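Side-chain contacts in Lmo0325 protein (Listeria monocytogenes EGD-e, PDB 4RYK), which probably binds DNA as a transcriptional regulator of the Rgg type, pairing an N-terminal helix-turn-helix domain with a helical C-terminal repeat domain: residues 30-35 with 50-55; 76-81 with 196-201; 19-24 with 60-65; 83-88 with 99-104. One frame throughout, in Å; residues are numbered along the deposited sequence.

Contact 1 (30-35 with 50-55); sequences TGIISR and LSLFEE. With GLC (alpha-D-glucopyranose), chain B.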
loop_
_atom_site.group_PDB
_atom_site.type_symbol
_atom_site.label_atom_id
_atom_site.label_comp_id
_atom_site.label_asym_id
_atom_site.label_seq_id
_atom_site.Cartn_x
_atom_site.Cartn_y
_atom_site.Cartn_z
ATOM N N THR A 30 13.607 -25.121 14.172
ATOM C CA THR A 30 13.335 -25.924 15.331
ATOM C C THR A 30 11.916 -25.714 15.810
ATOM O O THR A 30 11.460 -24.588 15.943
ATOM C CB THR A 30 14.266 -25.609 16.515
ATOM O OG1 THR A 30 15.603 -25.829 16.113
ATOM C CG2 THR A 30 14.004 -26.578 17.674
ATOM N N GLY A 31 11.226 -26.828 16.015
ATOM C CA GLY A 31 9.825 -26.838 16.403
ATOM C C GLY A 31 8.896 -26.640 15.214
ATOM O O GLY A 31 7.683 -26.708 15.364
ATOM N N ILE A 32 9.425 -26.413 14.013
ATOM C CA ILE A 32 8.517 -26.252 12.857
ATOM C C ILE A 32 8.613 -27.495 11.986
ATOM O O ILE A 32 7.636 -28.181 11.767
ATOM C CB ILE A 32 8.849 -24.973 12.048
ATOM C CG1 ILE A 32 8.617 -23.721 12.905
ATOM C CG2 ILE A 32 8.009 -24.871 10.781
ATOM C CD1 ILE A 32 9.273 -22.484 12.354
ATOM N N ILE A 33 9.826 -27.788 11.527
ATOM C CA ILE A 33 10.113 -29.006 10.792
ATOM C C ILE A 33 11.488 -29.524 11.183
ATOM O O ILE A 33 12.331 -28.784 11.681
ATOM C CB ILE A 33 10.142 -28.769 9.285
ATOM C CG1 ILE A 33 11.096 -27.589 8.928
ATOM C CG2 ILE A 33 8.735 -28.521 8.786
ATOM C CD1 ILE A 33 11.348 -27.402 7.448
ATOM N N SER A 34 11.723 -30.780 10.872
ATOM C CA SER A 34 12.913 -31.444 11.291
ATOM C C SER A 34 14.093 -30.995 10.476
ATOM O O SER A 34 13.972 -30.389 9.395
ATOM C CB SER A 34 12.759 -32.935 11.097
ATOM O OG SER A 34 12.664 -33.185 9.714
ATOM N N ARG A 35 15.234 -31.349 11.018
ATOM C CA ARG A 35 16.486 -30.998 10.452
ATOM C C ARG A 35 16.561 -31.353 8.989
ATOM O O ARG A 35 16.818 -30.507 8.157
ATOM C CB ARG A 35 17.605 -31.697 11.236
ATOM C CG ARG A 35 19.016 -31.542 10.652
ATOM C CD ARG A 35 19.656 -30.161 10.874
ATOM N NE ARG A 35 18.690 -29.133 11.307
ATOM C CZ ARG A 35 18.096 -28.218 10.525
ATOM N NH1 ARG A 35 18.368 -28.153 9.207
ATOM N NH2 ARG A 35 17.203 -27.366 11.078
ATOM N N LEU A 50 1.621 -24.207 3.325
ATOM C CA LEU A 50 1.450 -22.808 3.642
ATOM C C LEU A 50 1.465 -22.507 5.145
ATOM O O LEU A 50 2.048 -21.492 5.553
ATOM C CB LEU A 50 0.174 -22.254 3.001
ATOM C CG LEU A 50 -0.240 -20.836 3.358
ATOM C CD1 LEU A 50 0.836 -19.806 3.053
ATOM C CD2 LEU A 50 -1.501 -20.516 2.559
ATOM N N SER A 51 0.883 -23.359 5.977
ATOM C CA SER A 51 0.899 -23.053 7.416
ATOM C C SER A 51 2.297 -23.159 7.981
ATOM O O SER A 51 2.648 -22.382 8.840
ATOM C CB SER A 51 -0.073 -23.901 8.248
ATOM O OG SER A 51 -0.134 -25.183 7.731
ATOM N N LEU A 52 3.095 -24.108 7.508
ATOM C CA LEU A 52 4.453 -24.226 8.002
ATOM C C LEU A 52 5.276 -23.078 7.490
ATOM O O LEU A 52 6.146 -22.552 8.196
ATOM C CB LEU A 52 5.078 -25.527 7.551
ATOM C CG LEU A 52 4.424 -26.714 8.264
ATOM C CD1 LEU A 52 4.901 -27.994 7.629
ATOM C CD2 LEU A 52 4.750 -26.708 9.751
ATOM N N PHE A 53 4.992 -22.683 6.255
ATOM C CA PHE A 53 5.708 -21.584 5.630
ATOM C C PHE A 53 5.536 -20.276 6.396
ATOM O O PHE A 53 6.520 -19.590 6.616
ATOM C CB PHE A 53 5.304 -21.415 4.174
ATOM C CG PHE A 53 6.168 -20.458 3.407
ATOM C CD1 PHE A 53 7.495 -20.787 3.094
ATOM C CD2 PHE A 53 5.661 -19.259 2.940
ATOM C CE1 PHE A 53 8.294 -19.923 2.364
ATOM C CE2 PHE A 53 6.470 -18.389 2.235
ATOM C CZ PHE A 53 7.787 -18.720 1.942
ATOM N N GLU A 54 4.325 -19.964 6.864
ATOM C CA GLU A 54 4.075 -18.757 7.662
ATOM C C GLU A 54 4.925 -18.767 8.931
ATOM O O GLU A 54 5.426 -17.726 9.358
ATOM C CB GLU A 54 2.605 -18.623 8.075
ATOM C CG GLU A 54 1.583 -18.464 6.958
ATOM C CD GLU A 54 0.256 -17.874 7.498
ATOM O OE1 GLU A 54 -0.764 -18.611 7.661
ATOM O OE2 GLU A 54 0.230 -16.667 7.812
ATOM N N GLU A 55 5.093 -19.932 9.550
ATOM C CA GLU A 55 5.891 -19.992 10.790
ATOM C C GLU A 55 7.352 -19.738 10.488
ATOM O O GLU A 55 8.053 -19.069 11.258
ATOM C CB GLU A 55 5.715 -21.337 11.484
ATOM C CG GLU A 55 4.283 -21.583 11.948
ATOM C CD GLU A 55 4.059 -23.000 12.421
ATOM O OE1 GLU A 55 4.965 -23.607 13.025
ATOM O OE2 GLU A 55 2.942 -23.515 12.202
HETATM C C1 GLC B . 9.252 -32.288 13.896
HETATM C C2 GLC B . 7.802 -31.886 14.238
HETATM C C3 GLC B . 7.776 -30.588 15.018
HETATM C C4 GLC B . 8.866 -30.768 16.054
HETATM C C5 GLC B . 10.110 -30.399 15.238
HETATM C C6 GLC B . 11.445 -30.451 15.970
HETATM O O2 GLC B . 7.003 -31.729 13.065
HETATM O O3 GLC B . 6.504 -30.303 15.587
HETATM O O4 GLC B . 8.588 -29.989 17.225
HETATM O O5 GLC B . 10.214 -31.231 14.066
HETATM O O6 GLC B . 12.195 -29.366 15.403
#
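Ile32 is the side chain that the loop 30-35 pushes against helix 50-55, and it settles between Leu52 and Glu55, one turn apart. Its two branches divide the work. CG2, placed anti to the backbone N (CG1 has chi1 -64°), lies 3.9 Å from Leu52 CD2, the two side chains running past one another head to tail. CG1 runs alongside Glu55, 3.7 Å from Glu55 OE1, and carries CD1 on to the backbone carbonyl of Glu55, with Ile32 CD1 3.8 Å from Glu55 O. Leu52 uses its other methyl on the neighbouring residue: Leu52 CD1 meets Ile33 CG2 at 4.0 Å. Beyond this pair Ile33 packs on Ala38 of helix 35-42, while Ile32 reaches Ile56 and Arg59.

The outer side of the loop is looser and polar. The glucose unit of a bound glycan sits there, held by one nearly straight bond from Gly31 N to GLC O6 (2.8 Å, 166° at the hydrogen); other approaches are longer, such as Ser34 N to GLC O5 at 3.6 Å. The fructose unit touches Ser34. Gly31 takes a positive phi, a turn that suits glycine. Ser34 then N-caps helix 35-42, its OG making a weak bond to Tyr37 N. A short loop between helices 25-29 and 35-42, pinned by its isoleucines to a later helix, is consistent with the turn of an XRE-type helix-turn-helix.

Contact 2 (76-81 with 196-201); sequences STEDDS and YDRGRL
Thr77 lies over one face of the Arg198 guanidinium, joining the loop that leads out of the helix-turn-helix region to the start of helix 197-216 in the Rgg-type C-terminal domain. This is a face contact by van der Waals touch: Thr77 OG1 stands 3.8 Å above the plane, over its centre, and Thr77 CG2 is 3.7 Å from Arg198 NH2. Arg198 gets there with its chain extended from CG to NE, crossing the gap between backbones that are 10.5 Å apart at the CA atoms of Thr77 and Arg198.

The charges meet less directly. Glu78 OE2 is 4.2 Å from Arg198 NH1 but well off the guanidinium plane, where none of the N-H bonds is aimed, and attraction is probably all that acts between them. A water joins them, donating to Glu78 OE2 and accepting a weak bond from Arg198 NH1. The guanidinium has its ion pairs in other directions: Arg198 NE with Asp197 of the second subunit, and NH2 with Asp65 of its own chain.

Two hydrogen bonds lie inside the loop. Ser76, poorly ordered, donates from OG to Glu78 O at 2.7 Å, arriving from above the carbonyl plane. With chi1 at 68°, Thr77 OG1 sits between the backbone N and the carbonyl carbon and meets the next residue's carboxylate, donating to Glu78 OE2 at 2.7 Å from 47° out of its plane.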
loop_
_atom_site.group_PDB
_atom_site.type_symbol
_atom_site.label_atom_id
_atom_site.label_comp_id
_atom_site.label_asym_id
_atom_site.label_seq_id
_atom_site.Cartn_x
_atom_site.Cartn_y
_atom_site.Cartn_z
ATOM N N SER A 76 6.569 -7.236 -8.997
ATOM C CA SER A 76 5.163 -7.061 -8.658
ATOM C C SER A 76 4.852 -7.543 -7.228
ATOM O O SER A 76 5.631 -8.296 -6.597
ATOM C CB SER A 76 4.211 -7.670 -9.715
ATOM O OG SER A 76 4.403 -9.060 -9.879
ATOM N N THR A 77 3.725 -7.019 -6.734
ATOM C CA THR A 77 3.055 -7.492 -5.525
ATOM C C THR A 77 1.828 -8.384 -5.865
ATOM O O THR A 77 1.085 -8.753 -4.965
ATOM C CB THR A 77 2.627 -6.325 -4.585
ATOM O OG1 THR A 77 1.576 -5.537 -5.195
ATOM C CG2 THR A 77 3.830 -5.442 -4.237
ATOM N N GLU A 78 1.616 -8.718 -7.142
ATOM C CA GLU A 78 0.678 -9.790 -7.546
ATOM C C GLU A 78 1.296 -10.766 -8.595
ATOM O O GLU A 78 2.018 -10.377 -9.532
ATOM C CB GLU A 78 -0.663 -9.220 -8.083
ATOM C CG GLU A 78 -1.558 -8.483 -7.071
ATOM C CD GLU A 78 -1.190 -7.002 -6.903
ATOM O OE1 GLU A 78 -1.273 -6.296 -7.952
ATOM O OE2 GLU A 78 -0.821 -6.548 -5.753
ATOM N N ASP A 79 0.999 -12.042 -8.368
ATOM C CA ASP A 79 1.189 -13.156 -9.315
ATOM C C ASP A 79 0.525 -12.869 -10.674
ATOM O O ASP A 79 1.161 -12.855 -11.722
ATOM C CB ASP A 79 0.534 -14.407 -8.663
ATOM C CG ASP A 79 0.963 -15.748 -9.284
ATOM O OD1 ASP A 79 1.990 -15.846 -10.035
ATOM O OD2 ASP A 79 0.230 -16.723 -8.960
ATOM N N ASP A 80 -0.776 -12.611 -10.598
ATOM C CA ASP A 80 -1.649 -12.459 -11.758
ATOM C C ASP A 80 -1.616 -10.986 -12.116
ATOM O O ASP A 80 -2.018 -10.144 -11.356
ATOM C CB ASP A 80 -3.038 -12.969 -11.356
ATOM C CG ASP A 80 -4.133 -12.655 -12.368
ATOM O OD1 ASP A 80 -3.907 -11.993 -13.390
ATOM O OD2 ASP A 80 -5.261 -13.084 -12.096
ATOM N N SER A 81 -1.053 -10.662 -13.261
ATOM C CA SER A 81 -0.844 -9.279 -13.618
ATOM C C SER A 81 -1.941 -8.770 -14.569
ATOM O O SER A 81 -1.778 -7.706 -15.209
ATOM C CB SER A 81 0.527 -9.177 -14.287
ATOM O OG SER A 81 0.566 -10.110 -15.365
ATOM N N TYR A 196 -7.934 -1.646 4.285
ATOM C CA TYR A 196 -6.923 -2.388 3.565
ATOM C C TYR A 196 -6.154 -1.344 2.714
ATOM O O TYR A 196 -6.728 -0.604 1.917
ATOM C CB TYR A 196 -7.575 -3.473 2.719
ATOM C CG TYR A 196 -6.664 -4.377 1.906
ATOM C CD1 TYR A 196 -5.467 -4.874 2.419
ATOM C CD2 TYR A 196 -7.055 -4.809 0.652
ATOM C CE1 TYR A 196 -4.656 -5.698 1.658
ATOM C CE2 TYR A 196 -6.256 -5.620 -0.109
ATOM C CZ TYR A 196 -5.066 -6.071 0.395
ATOM O OH TYR A 196 -4.307 -6.890 -0.406
ATOM N N ASP A 197 -4.861 -1.224 2.939
ATOM C CA ASP A 197 -4.084 -0.216 2.214
ATOM C C ASP A 197 -4.352 -0.272 0.722
ATOM O O ASP A 197 -4.703 0.741 0.130
ATOM C CB ASP A 197 -2.572 -0.254 2.560
ATOM C CG ASP A 197 -1.894 -1.569 2.244
ATOM O OD1 ASP A 197 -2.478 -2.569 1.794
ATOM O OD2 ASP A 197 -0.690 -1.602 2.488
ATOM N N ARG A 198 -4.311 -1.454 0.132
ATOM C CA ARG A 198 -4.518 -1.558 -1.321
ATOM C C ARG A 198 -5.973 -1.338 -1.725
ATOM O O ARG A 198 -6.247 -0.754 -2.765
ATOM C CB ARG A 198 -4.005 -2.909 -1.840
ATOM C CG ARG A 198 -2.475 -2.888 -1.885
ATOM C CD ARG A 198 -1.851 -4.243 -2.059
ATOM N NE ARG A 198 -0.429 -4.122 -1.816
ATOM C CZ ARG A 198 0.396 -5.124 -1.564
ATOM N NH1 ARG A 198 -0.035 -6.365 -1.596
ATOM N NH2 ARG A 198 1.673 -4.883 -1.287
ATOM N N GLY A 199 -6.901 -1.793 -0.907
ATOM C CA GLY A 199 -8.288 -1.710 -1.269
ATOM C C GLY A 199 -8.739 -0.300 -1.134
ATOM O O GLY A 199 -9.520 0.188 -1.917
ATOM N N ARG A 200 -8.235 0.380 -0.128
ATOM C CA ARG A 200 -8.619 1.761 0.076
ATOM C C ARG A 200 -8.374 2.636 -1.151
ATOM O O ARG A 200 -9.227 3.424 -1.549
ATOM C CB ARG A 200 -7.932 2.295 1.316
ATOM C CG ARG A 200 -8.005 3.787 1.489
ATOM C CD ARG A 200 -7.572 4.170 2.881
ATOM N NE ARG A 200 -6.188 3.845 3.144
ATOM C CZ ARG A 200 -5.776 3.003 4.057
ATOM N NH1 ARG A 200 -6.633 2.321 4.739
ATOM N NH2 ARG A 200 -4.480 2.794 4.236
ATOM N N LEU A 201 -7.246 2.488 -1.794
ATOM C CA LEU A 201 -6.940 3.333 -2.941
ATOM C C LEU A 201 -7.790 2.963 -4.168
ATOM O O LEU A 201 -8.186 3.820 -4.938
ATOM C CB LEU A 201 -5.447 3.212 -3.323
ATOM C CG LEU A 201 -4.428 3.627 -2.222
ATOM C CD1 LEU A 201 -2.962 3.430 -2.684
ATOM C CD2 LEU A 201 -4.642 5.076 -1.810
HETATM O O HOH W 1 -1.867 -7.957 -3.531
#

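Contact 3 (19-24 with 60-65); sequences LSKGLT and IMVPLD
Lys21 lays the far end of its aliphatic chain across the backbone carbonyl of Ile60, with Lys21 CE 3.1 Å from Ile60 O and Lys21 CD 3.5 Å from the same oxygen. The chain runs extended as far as CE and then bends (chi4 -48°), which turns NZ off the line of the methylenes. The same CE also approaches Val62 CG2, at 4.3 Å.

The second half of the contact is purely apolar. Leu23 CD1 meets Ile60 CG2 at 4.2 Å, the side chains crossing at a slant. Ile60 also packs on Ile14 and Ile17 of helix 10-20, and both Leu23 and Ile60 reach Val28 of helix 25-29, so the pair belongs to the hydrophobic core of the helix-turn-helix domain.

Two helix ends come together here. Helix 10-20 closes in a Schellman motif at Gly22 and helix 50-60 in another at Met61, a selenomethionine; each of these two residues has the positive phi of that motif. Thr24 then N-caps the next helix, 25-29.

The lysine's charge is spent across the dimer: NZ hydrogen-bonds Thr160 OG1 and makes a salt bridge to Glu163 OE1, both of the second subunit. Lys21 covers the end of helix 50-60 with its methylenes and ties the end of its own helix, 10-20, to the partner with its ammonium, and the nearby Ile60 carbonyl would probably favour a positive charge there as well.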
loop_
_atom_site.group_PDB
_atom_site.type_symbol
_atom_site.label_atom_id
_atom_site.label_comp_id
_atom_site.label_asym_id
_atom_site.label_seq_id
_atom_site.Cartn_x
_atom_site.Cartn_y
_atom_site.Cartn_z
ATOM N N LEU A 19 20.667 -16.859 5.528
ATOM C CA LEU A 19 22.088 -16.635 5.544
ATOM C C LEU A 19 22.449 -15.155 5.620
ATOM O O LEU A 19 23.393 -14.794 6.359
ATOM C CB LEU A 19 22.793 -17.299 4.359
ATOM C CG LEU A 19 22.766 -18.822 4.479
ATOM C CD1 LEU A 19 23.123 -19.463 3.138
ATOM C CD2 LEU A 19 23.754 -19.290 5.556
ATOM N N SER A 20 21.705 -14.286 4.945
ATOM C CA SER A 20 22.057 -12.850 4.919
ATOM C C SER A 20 21.897 -12.299 6.353
ATOM O O SER A 20 22.529 -11.331 6.737
ATOM C CB SER A 20 21.154 -12.064 3.936
ATOM O OG SER A 20 19.805 -12.037 4.432
ATOM N N LYS A 21 21.042 -12.929 7.146
ATOM C CA LYS A 21 20.783 -12.443 8.514
ATOM C C LYS A 21 21.651 -13.087 9.579
ATOM O O LYS A 21 21.560 -12.723 10.762
ATOM C CB LYS A 21 19.293 -12.638 8.862
ATOM C CG LYS A 21 18.373 -11.771 7.988
ATOM C CD LYS A 21 16.963 -11.798 8.520
ATOM C CE LYS A 21 15.946 -11.140 7.603
ATOM N NZ LYS A 21 16.375 -9.805 7.119
ATOM N N GLY A 22 22.513 -14.007 9.160
ATOM C CA GLY A 22 23.379 -14.723 10.060
ATOM C C GLY A 22 22.620 -15.698 10.953
ATOM O O GLY A 22 23.074 -15.964 12.051
ATOM N N LEU A 23 21.477 -16.209 10.491
ATOM C CA LEU A 23 20.666 -17.144 11.278
ATOM C C LEU A 23 20.993 -18.584 10.975
ATOM O O LEU A 23 21.314 -18.950 9.826
ATOM C CB LEU A 23 19.176 -16.909 11.029
ATOM C CG LEU A 23 18.692 -15.499 11.431
ATOM C CD1 LEU A 23 17.336 -15.202 10.830
ATOM C CD2 LEU A 23 18.667 -15.300 12.932
ATOM N N THR A 24 20.923 -19.415 12.012
ATOM C CA THR A 24 21.217 -20.837 11.840
ATOM C C THR A 24 19.929 -21.560 11.412
ATOM O O THR A 24 18.832 -21.020 11.571
ATOM C CB THR A 24 21.755 -21.481 13.125
ATOM O OG1 THR A 24 20.794 -21.337 14.166
ATOM C CG2 THR A 24 23.032 -20.812 13.578
ATOM N N ILE A 60 12.358 -15.629 10.235
ATOM C CA ILE A 60 13.333 -14.814 9.542
ATOM C C ILE A 60 12.843 -13.383 9.457
ATOM O O ILE A 60 13.537 -12.550 8.886
ATOM C CB ILE A 60 13.729 -15.368 8.156
ATOM C CG1 ILE A 60 12.513 -15.526 7.233
ATOM C CG2 ILE A 60 14.395 -16.728 8.263
ATOM C CD1 ILE A 60 12.861 -15.530 5.767
HETATM N N MSE A 61 11.689 -13.076 10.089
HETATM C CA MSE A 61 11.148 -11.714 10.129
HETATM C C MSE A 61 10.895 -11.108 8.765
HETATM O O MSE A 61 11.258 -9.946 8.481
HETATM C CB MSE A 61 12.122 -10.835 10.891
HETATM C CG MSE A 61 11.819 -10.967 12.369
HETATM SE SE MSE A 61 13.273 -12.079 13.000
HETATM C CE MSE A 61 14.545 -10.531 13.096
ATOM N N VAL A 62 10.285 -11.887 7.898
ATOM C CA VAL A 62 9.896 -11.387 6.605
ATOM C C VAL A 62 8.410 -11.676 6.408
ATOM O O VAL A 62 8.059 -12.817 6.342
ATOM C CB VAL A 62 10.698 -12.075 5.489
ATOM C CG1 VAL A 62 10.185 -11.628 4.146
ATOM C CG2 VAL A 62 12.182 -11.723 5.599
ATOM N N PRO A 63 7.557 -10.645 6.352
ATOM C CA PRO A 63 6.123 -10.908 6.084
ATOM C C PRO A 63 5.951 -11.545 4.722
ATOM O O PRO A 63 6.718 -11.285 3.788
ATOM C CB PRO A 63 5.486 -9.499 6.092
ATOM C CG PRO A 63 6.387 -8.684 7.007
ATOM C CD PRO A 63 7.794 -9.246 6.800
ATOM N N LEU A 64 4.942 -12.369 4.617
ATOM C CA LEU A 64 4.571 -13.052 3.381
ATOM C C LEU A 64 4.596 -12.156 2.147
ATOM O O LEU A 64 5.175 -12.509 1.142
ATOM C CB LEU A 64 3.175 -13.689 3.579
ATOM C CG LEU A 64 2.630 -14.576 2.455
ATOM C CD1 LEU A 64 3.527 -15.756 2.162
ATOM C CD2 LEU A 64 1.215 -15.080 2.788
ATOM N N ASP A 65 3.982 -10.986 2.206
ATOM C CA ASP A 65 3.908 -10.175 1.011
ATOM C C ASP A 65 5.316 -9.681 0.600
ATOM O O ASP A 65 5.574 -9.498 -0.581
ATOM C CB ASP A 65 3.035 -8.953 1.278
ATOM C CG ASP A 65 2.726 -8.165 0.013
ATOM O OD1 ASP A 65 1.938 -8.709 -0.812
ATOM O OD2 ASP A 65 3.219 -7.007 -0.150
#

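Contact 4 (83-88 with 99-104); sequences WIDFVE and QALLDK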
loop_
_atom_site.group_PDB
_atom_site.type_symbol
_atom_site.label_atom_id
_atom_site.label_comp_id
_atom_site.label_asym_id
_atom_site.label_seq_id
_atom_site.Cartn_x
_atom_site.Cartn_y
_atom_site.Cartn_z
ATOM N N TRP A 83 -4.765 -7.170 -14.199
ATOM C CA TRP A 83 -5.320 -5.807 -14.033
ATOM C C TRP A 83 -4.241 -4.728 -14.254
ATOM O O TRP A 83 -4.503 -3.684 -14.851
ATOM C CB TRP A 83 -6.018 -5.626 -12.681
ATOM C CG TRP A 83 -7.335 -6.368 -12.639
ATOM C CD1 TRP A 83 -7.611 -7.510 -11.978
ATOM C CD2 TRP A 83 -8.513 -6.022 -13.362
ATOM N NE1 TRP A 83 -8.932 -7.878 -12.213
ATOM C CE2 TRP A 83 -9.480 -6.981 -13.080
ATOM C CE3 TRP A 83 -8.838 -4.978 -14.231
ATOM C CZ2 TRP A 83 -10.738 -6.950 -13.652
ATOM C CZ3 TRP A 83 -10.093 -4.939 -14.788
ATOM C CH2 TRP A 83 -11.029 -5.908 -14.489
ATOM N N ILE A 84 -3.038 -4.997 -13.775
ATOM C CA ILE A 84 -1.892 -4.118 -14.052
ATOM C C ILE A 84 -1.708 -3.958 -15.570
ATOM O O ILE A 84 -1.621 -2.841 -16.086
ATOM C CB ILE A 84 -0.606 -4.721 -13.481
ATOM C CG1 ILE A 84 -0.628 -4.668 -11.944
ATOM C CG2 ILE A 84 0.616 -4.001 -14.043
ATOM C CD1 ILE A 84 0.238 -5.739 -11.286
ATOM N N ASP A 85 -1.659 -5.085 -16.277
ATOM C CA ASP A 85 -1.428 -5.045 -17.732
ATOM C C ASP A 85 -2.554 -4.343 -18.415
ATOM O O ASP A 85 -2.334 -3.541 -19.307
ATOM C CB ASP A 85 -1.339 -6.441 -18.317
ATOM C CG ASP A 85 -0.171 -7.217 -17.773
ATOM O OD1 ASP A 85 0.763 -6.569 -17.301
ATOM O OD2 ASP A 85 -0.198 -8.472 -17.806
ATOM N N PHE A 86 -3.778 -4.641 -18.003
ATOM C CA PHE A 86 -4.927 -4.089 -18.706
ATOM C C PHE A 86 -5.007 -2.577 -18.563
ATOM O O PHE A 86 -5.355 -1.837 -19.493
ATOM C CB PHE A 86 -6.220 -4.721 -18.170
ATOM C CG PHE A 86 -7.459 -4.168 -18.799
ATOM C CD1 PHE A 86 -7.726 -4.389 -20.161
ATOM C CD2 PHE A 86 -8.335 -3.386 -18.069
ATOM C CE1 PHE A 86 -8.860 -3.873 -20.765
ATOM C CE2 PHE A 86 -9.481 -2.873 -18.656
ATOM C CZ PHE A 86 -9.749 -3.125 -20.005
ATOM N N VAL A 87 -4.725 -2.120 -17.362
ATOM C CA VAL A 87 -4.742 -0.700 -17.066
ATOM C C VAL A 87 -3.676 0.037 -17.868
ATOM O O VAL A 87 -3.920 1.087 -18.470
ATOM C CB VAL A 87 -4.499 -0.525 -15.549
ATOM C CG1 VAL A 87 -4.172 0.914 -15.180
ATOM C CG2 VAL A 87 -5.720 -1.022 -14.789
ATOM N N GLU A 88 -2.481 -0.522 -17.890
ATOM C CA GLU A 88 -1.427 0.055 -18.705
ATOM C C GLU A 88 -1.813 0.120 -20.186
ATOM O O GLU A 88 -1.671 1.148 -20.813
ATOM C CB GLU A 88 -0.162 -0.737 -18.537
ATOM C CG GLU A 88 0.911 -0.258 -19.469
ATOM C CD GLU A 88 2.263 -0.677 -18.991
ATOM O OE1 GLU A 88 2.319 -1.732 -18.321
ATOM O OE2 GLU A 88 3.248 0.046 -19.271
ATOM N N GLN A 99 -5.056 -7.108 -27.702
ATOM C CA GLN A 99 -5.393 -8.314 -28.452
ATOM C C GLN A 99 -4.435 -9.461 -28.079
ATOM O O GLN A 99 -4.850 -10.615 -27.956
ATOM C CB GLN A 99 -5.339 -8.048 -29.950
ATOM C CG GLN A 99 -5.603 -9.257 -30.827
ATOM C CD GLN A 99 -7.024 -9.754 -30.680
ATOM O OE1 GLN A 99 -7.990 -9.015 -30.886
ATOM N NE2 GLN A 99 -7.156 -11.014 -30.307
ATOM N N ALA A 100 -3.171 -9.131 -27.874
ATOM C CA ALA A 100 -2.174 -10.123 -27.414
ATOM C C ALA A 100 -2.481 -10.615 -26.000
ATOM O O ALA A 100 -2.429 -11.815 -25.696
ATOM C CB ALA A 100 -0.771 -9.505 -27.467
ATOM N N LEU A 101 -2.824 -9.692 -25.117
ATOM C CA LEU A 101 -3.277 -10.122 -23.809
ATOM C C LEU A 101 -4.499 -11.039 -23.929
ATOM O O LEU A 101 -4.596 -12.052 -23.237
ATOM C CB LEU A 101 -3.574 -8.929 -22.941
ATOM C CG LEU A 101 -4.021 -9.271 -21.532
ATOM C CD1 LEU A 101 -2.930 -10.021 -20.800
ATOM C CD2 LEU A 101 -4.368 -8.017 -20.782
ATOM N N LEU A 102 -5.416 -10.710 -24.826
ATOM C CA LEU A 102 -6.589 -11.550 -25.034
ATOM C C LEU A 102 -6.229 -12.929 -25.556
ATOM O O LEU A 102 -6.721 -13.914 -25.042
ATOM C CB LEU A 102 -7.559 -10.879 -25.978
ATOM C CG LEU A 102 -8.818 -11.630 -26.381
ATOM C CD1 LEU A 102 -9.594 -12.087 -25.153
ATOM C CD2 LEU A 102 -9.658 -10.695 -27.232
ATOM N N ASP A 103 -5.366 -12.999 -26.563
ATOM C CA ASP A 103 -4.861 -14.288 -27.078
ATOM C C ASP A 103 -4.217 -15.148 -25.991
ATOM O O ASP A 103 -4.451 -16.353 -25.929
ATOM C CB ASP A 103 -3.832 -14.075 -28.197
ATOM C CG ASP A 103 -4.437 -13.418 -29.481
ATOM O OD1 ASP A 103 -5.667 -13.306 -29.668
ATOM O OD2 ASP A 103 -3.658 -12.998 -30.345
ATOM N N LYS A 104 -3.404 -14.537 -25.140
ATOM C CA LYS A 104 -2.742 -15.295 -24.080
ATOM C C LYS A 104 -3.742 -15.936 -23.130
ATOM O O LYS A 104 -3.755 -17.149 -22.984
ATOM C CB LYS A 104 -1.776 -14.406 -23.298
ATOM C CG LYS A 104 -1.242 -15.035 -22.010
ATOM C CD LYS A 104 0.090 -14.442 -21.566
ATOM C CE LYS A 104 -0.013 -12.974 -21.182
ATOM N NZ LYS A 104 -0.487 -12.795 -19.780
HETATM O O HOH W 2 -1.360 -10.867 -17.774
#
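With chi1 -178° and chi2 62°, Leu101 sends CD2 across to helix 82-91. There it touches the near side of Asp85: Leu101 CD2 is 4.2 Å from Asp85 CB and 4.4 Å from the backbone N of Phe86. The aspartate, with chi1 -63°, presents its CB to the leucine while its carboxylate reaches past.

A water spans the polar margin, donating to Asp85 OD2 at 2.7 Å and accepting from Lys104 NZ at 2.9 Å. The two charged atoms themselves, Asp85 OD2 and Lys104 NZ, stay 4.8 Å apart, so the link is water-mediated. Asp85 OD2 is also bonded by Ser81 OG, from the residue just before helix 82-91, whose side chain bonds Asp85 rather than capping a backbone N.

Leu101 fills out the interface by packing on Phe82 and Leu89. Helices 82-91 and 95-108 thus pair as a helical hairpin, and Phe86 carries the packing on to helices 113-132 and 161-170.

Contacts 1 and 3 belong to one helix-turn-helix domain: their centres are 14 Å apart, contact 1 falls inside the span that contact 3 closes, and Phe53 CE2 touches Leu64 CD1 at 3.9 Å. The bound glucose lies on the contact 1 loop. Contact 3 passes to contact 2 through a salt bridge, Arg198 NH2 to Asp65 OD2 at 2.9 Å, which links the N-terminal domain to helix 197-216. Contact 4 sits within the chain between the two halves of contact 2, and Glu78 OE1 lies 3.7 Å from Ile84 CD1. It is also the most distant from contact 1, about 38 Å between centres. Contacts 1, 2 and 3 all touch the second subunit.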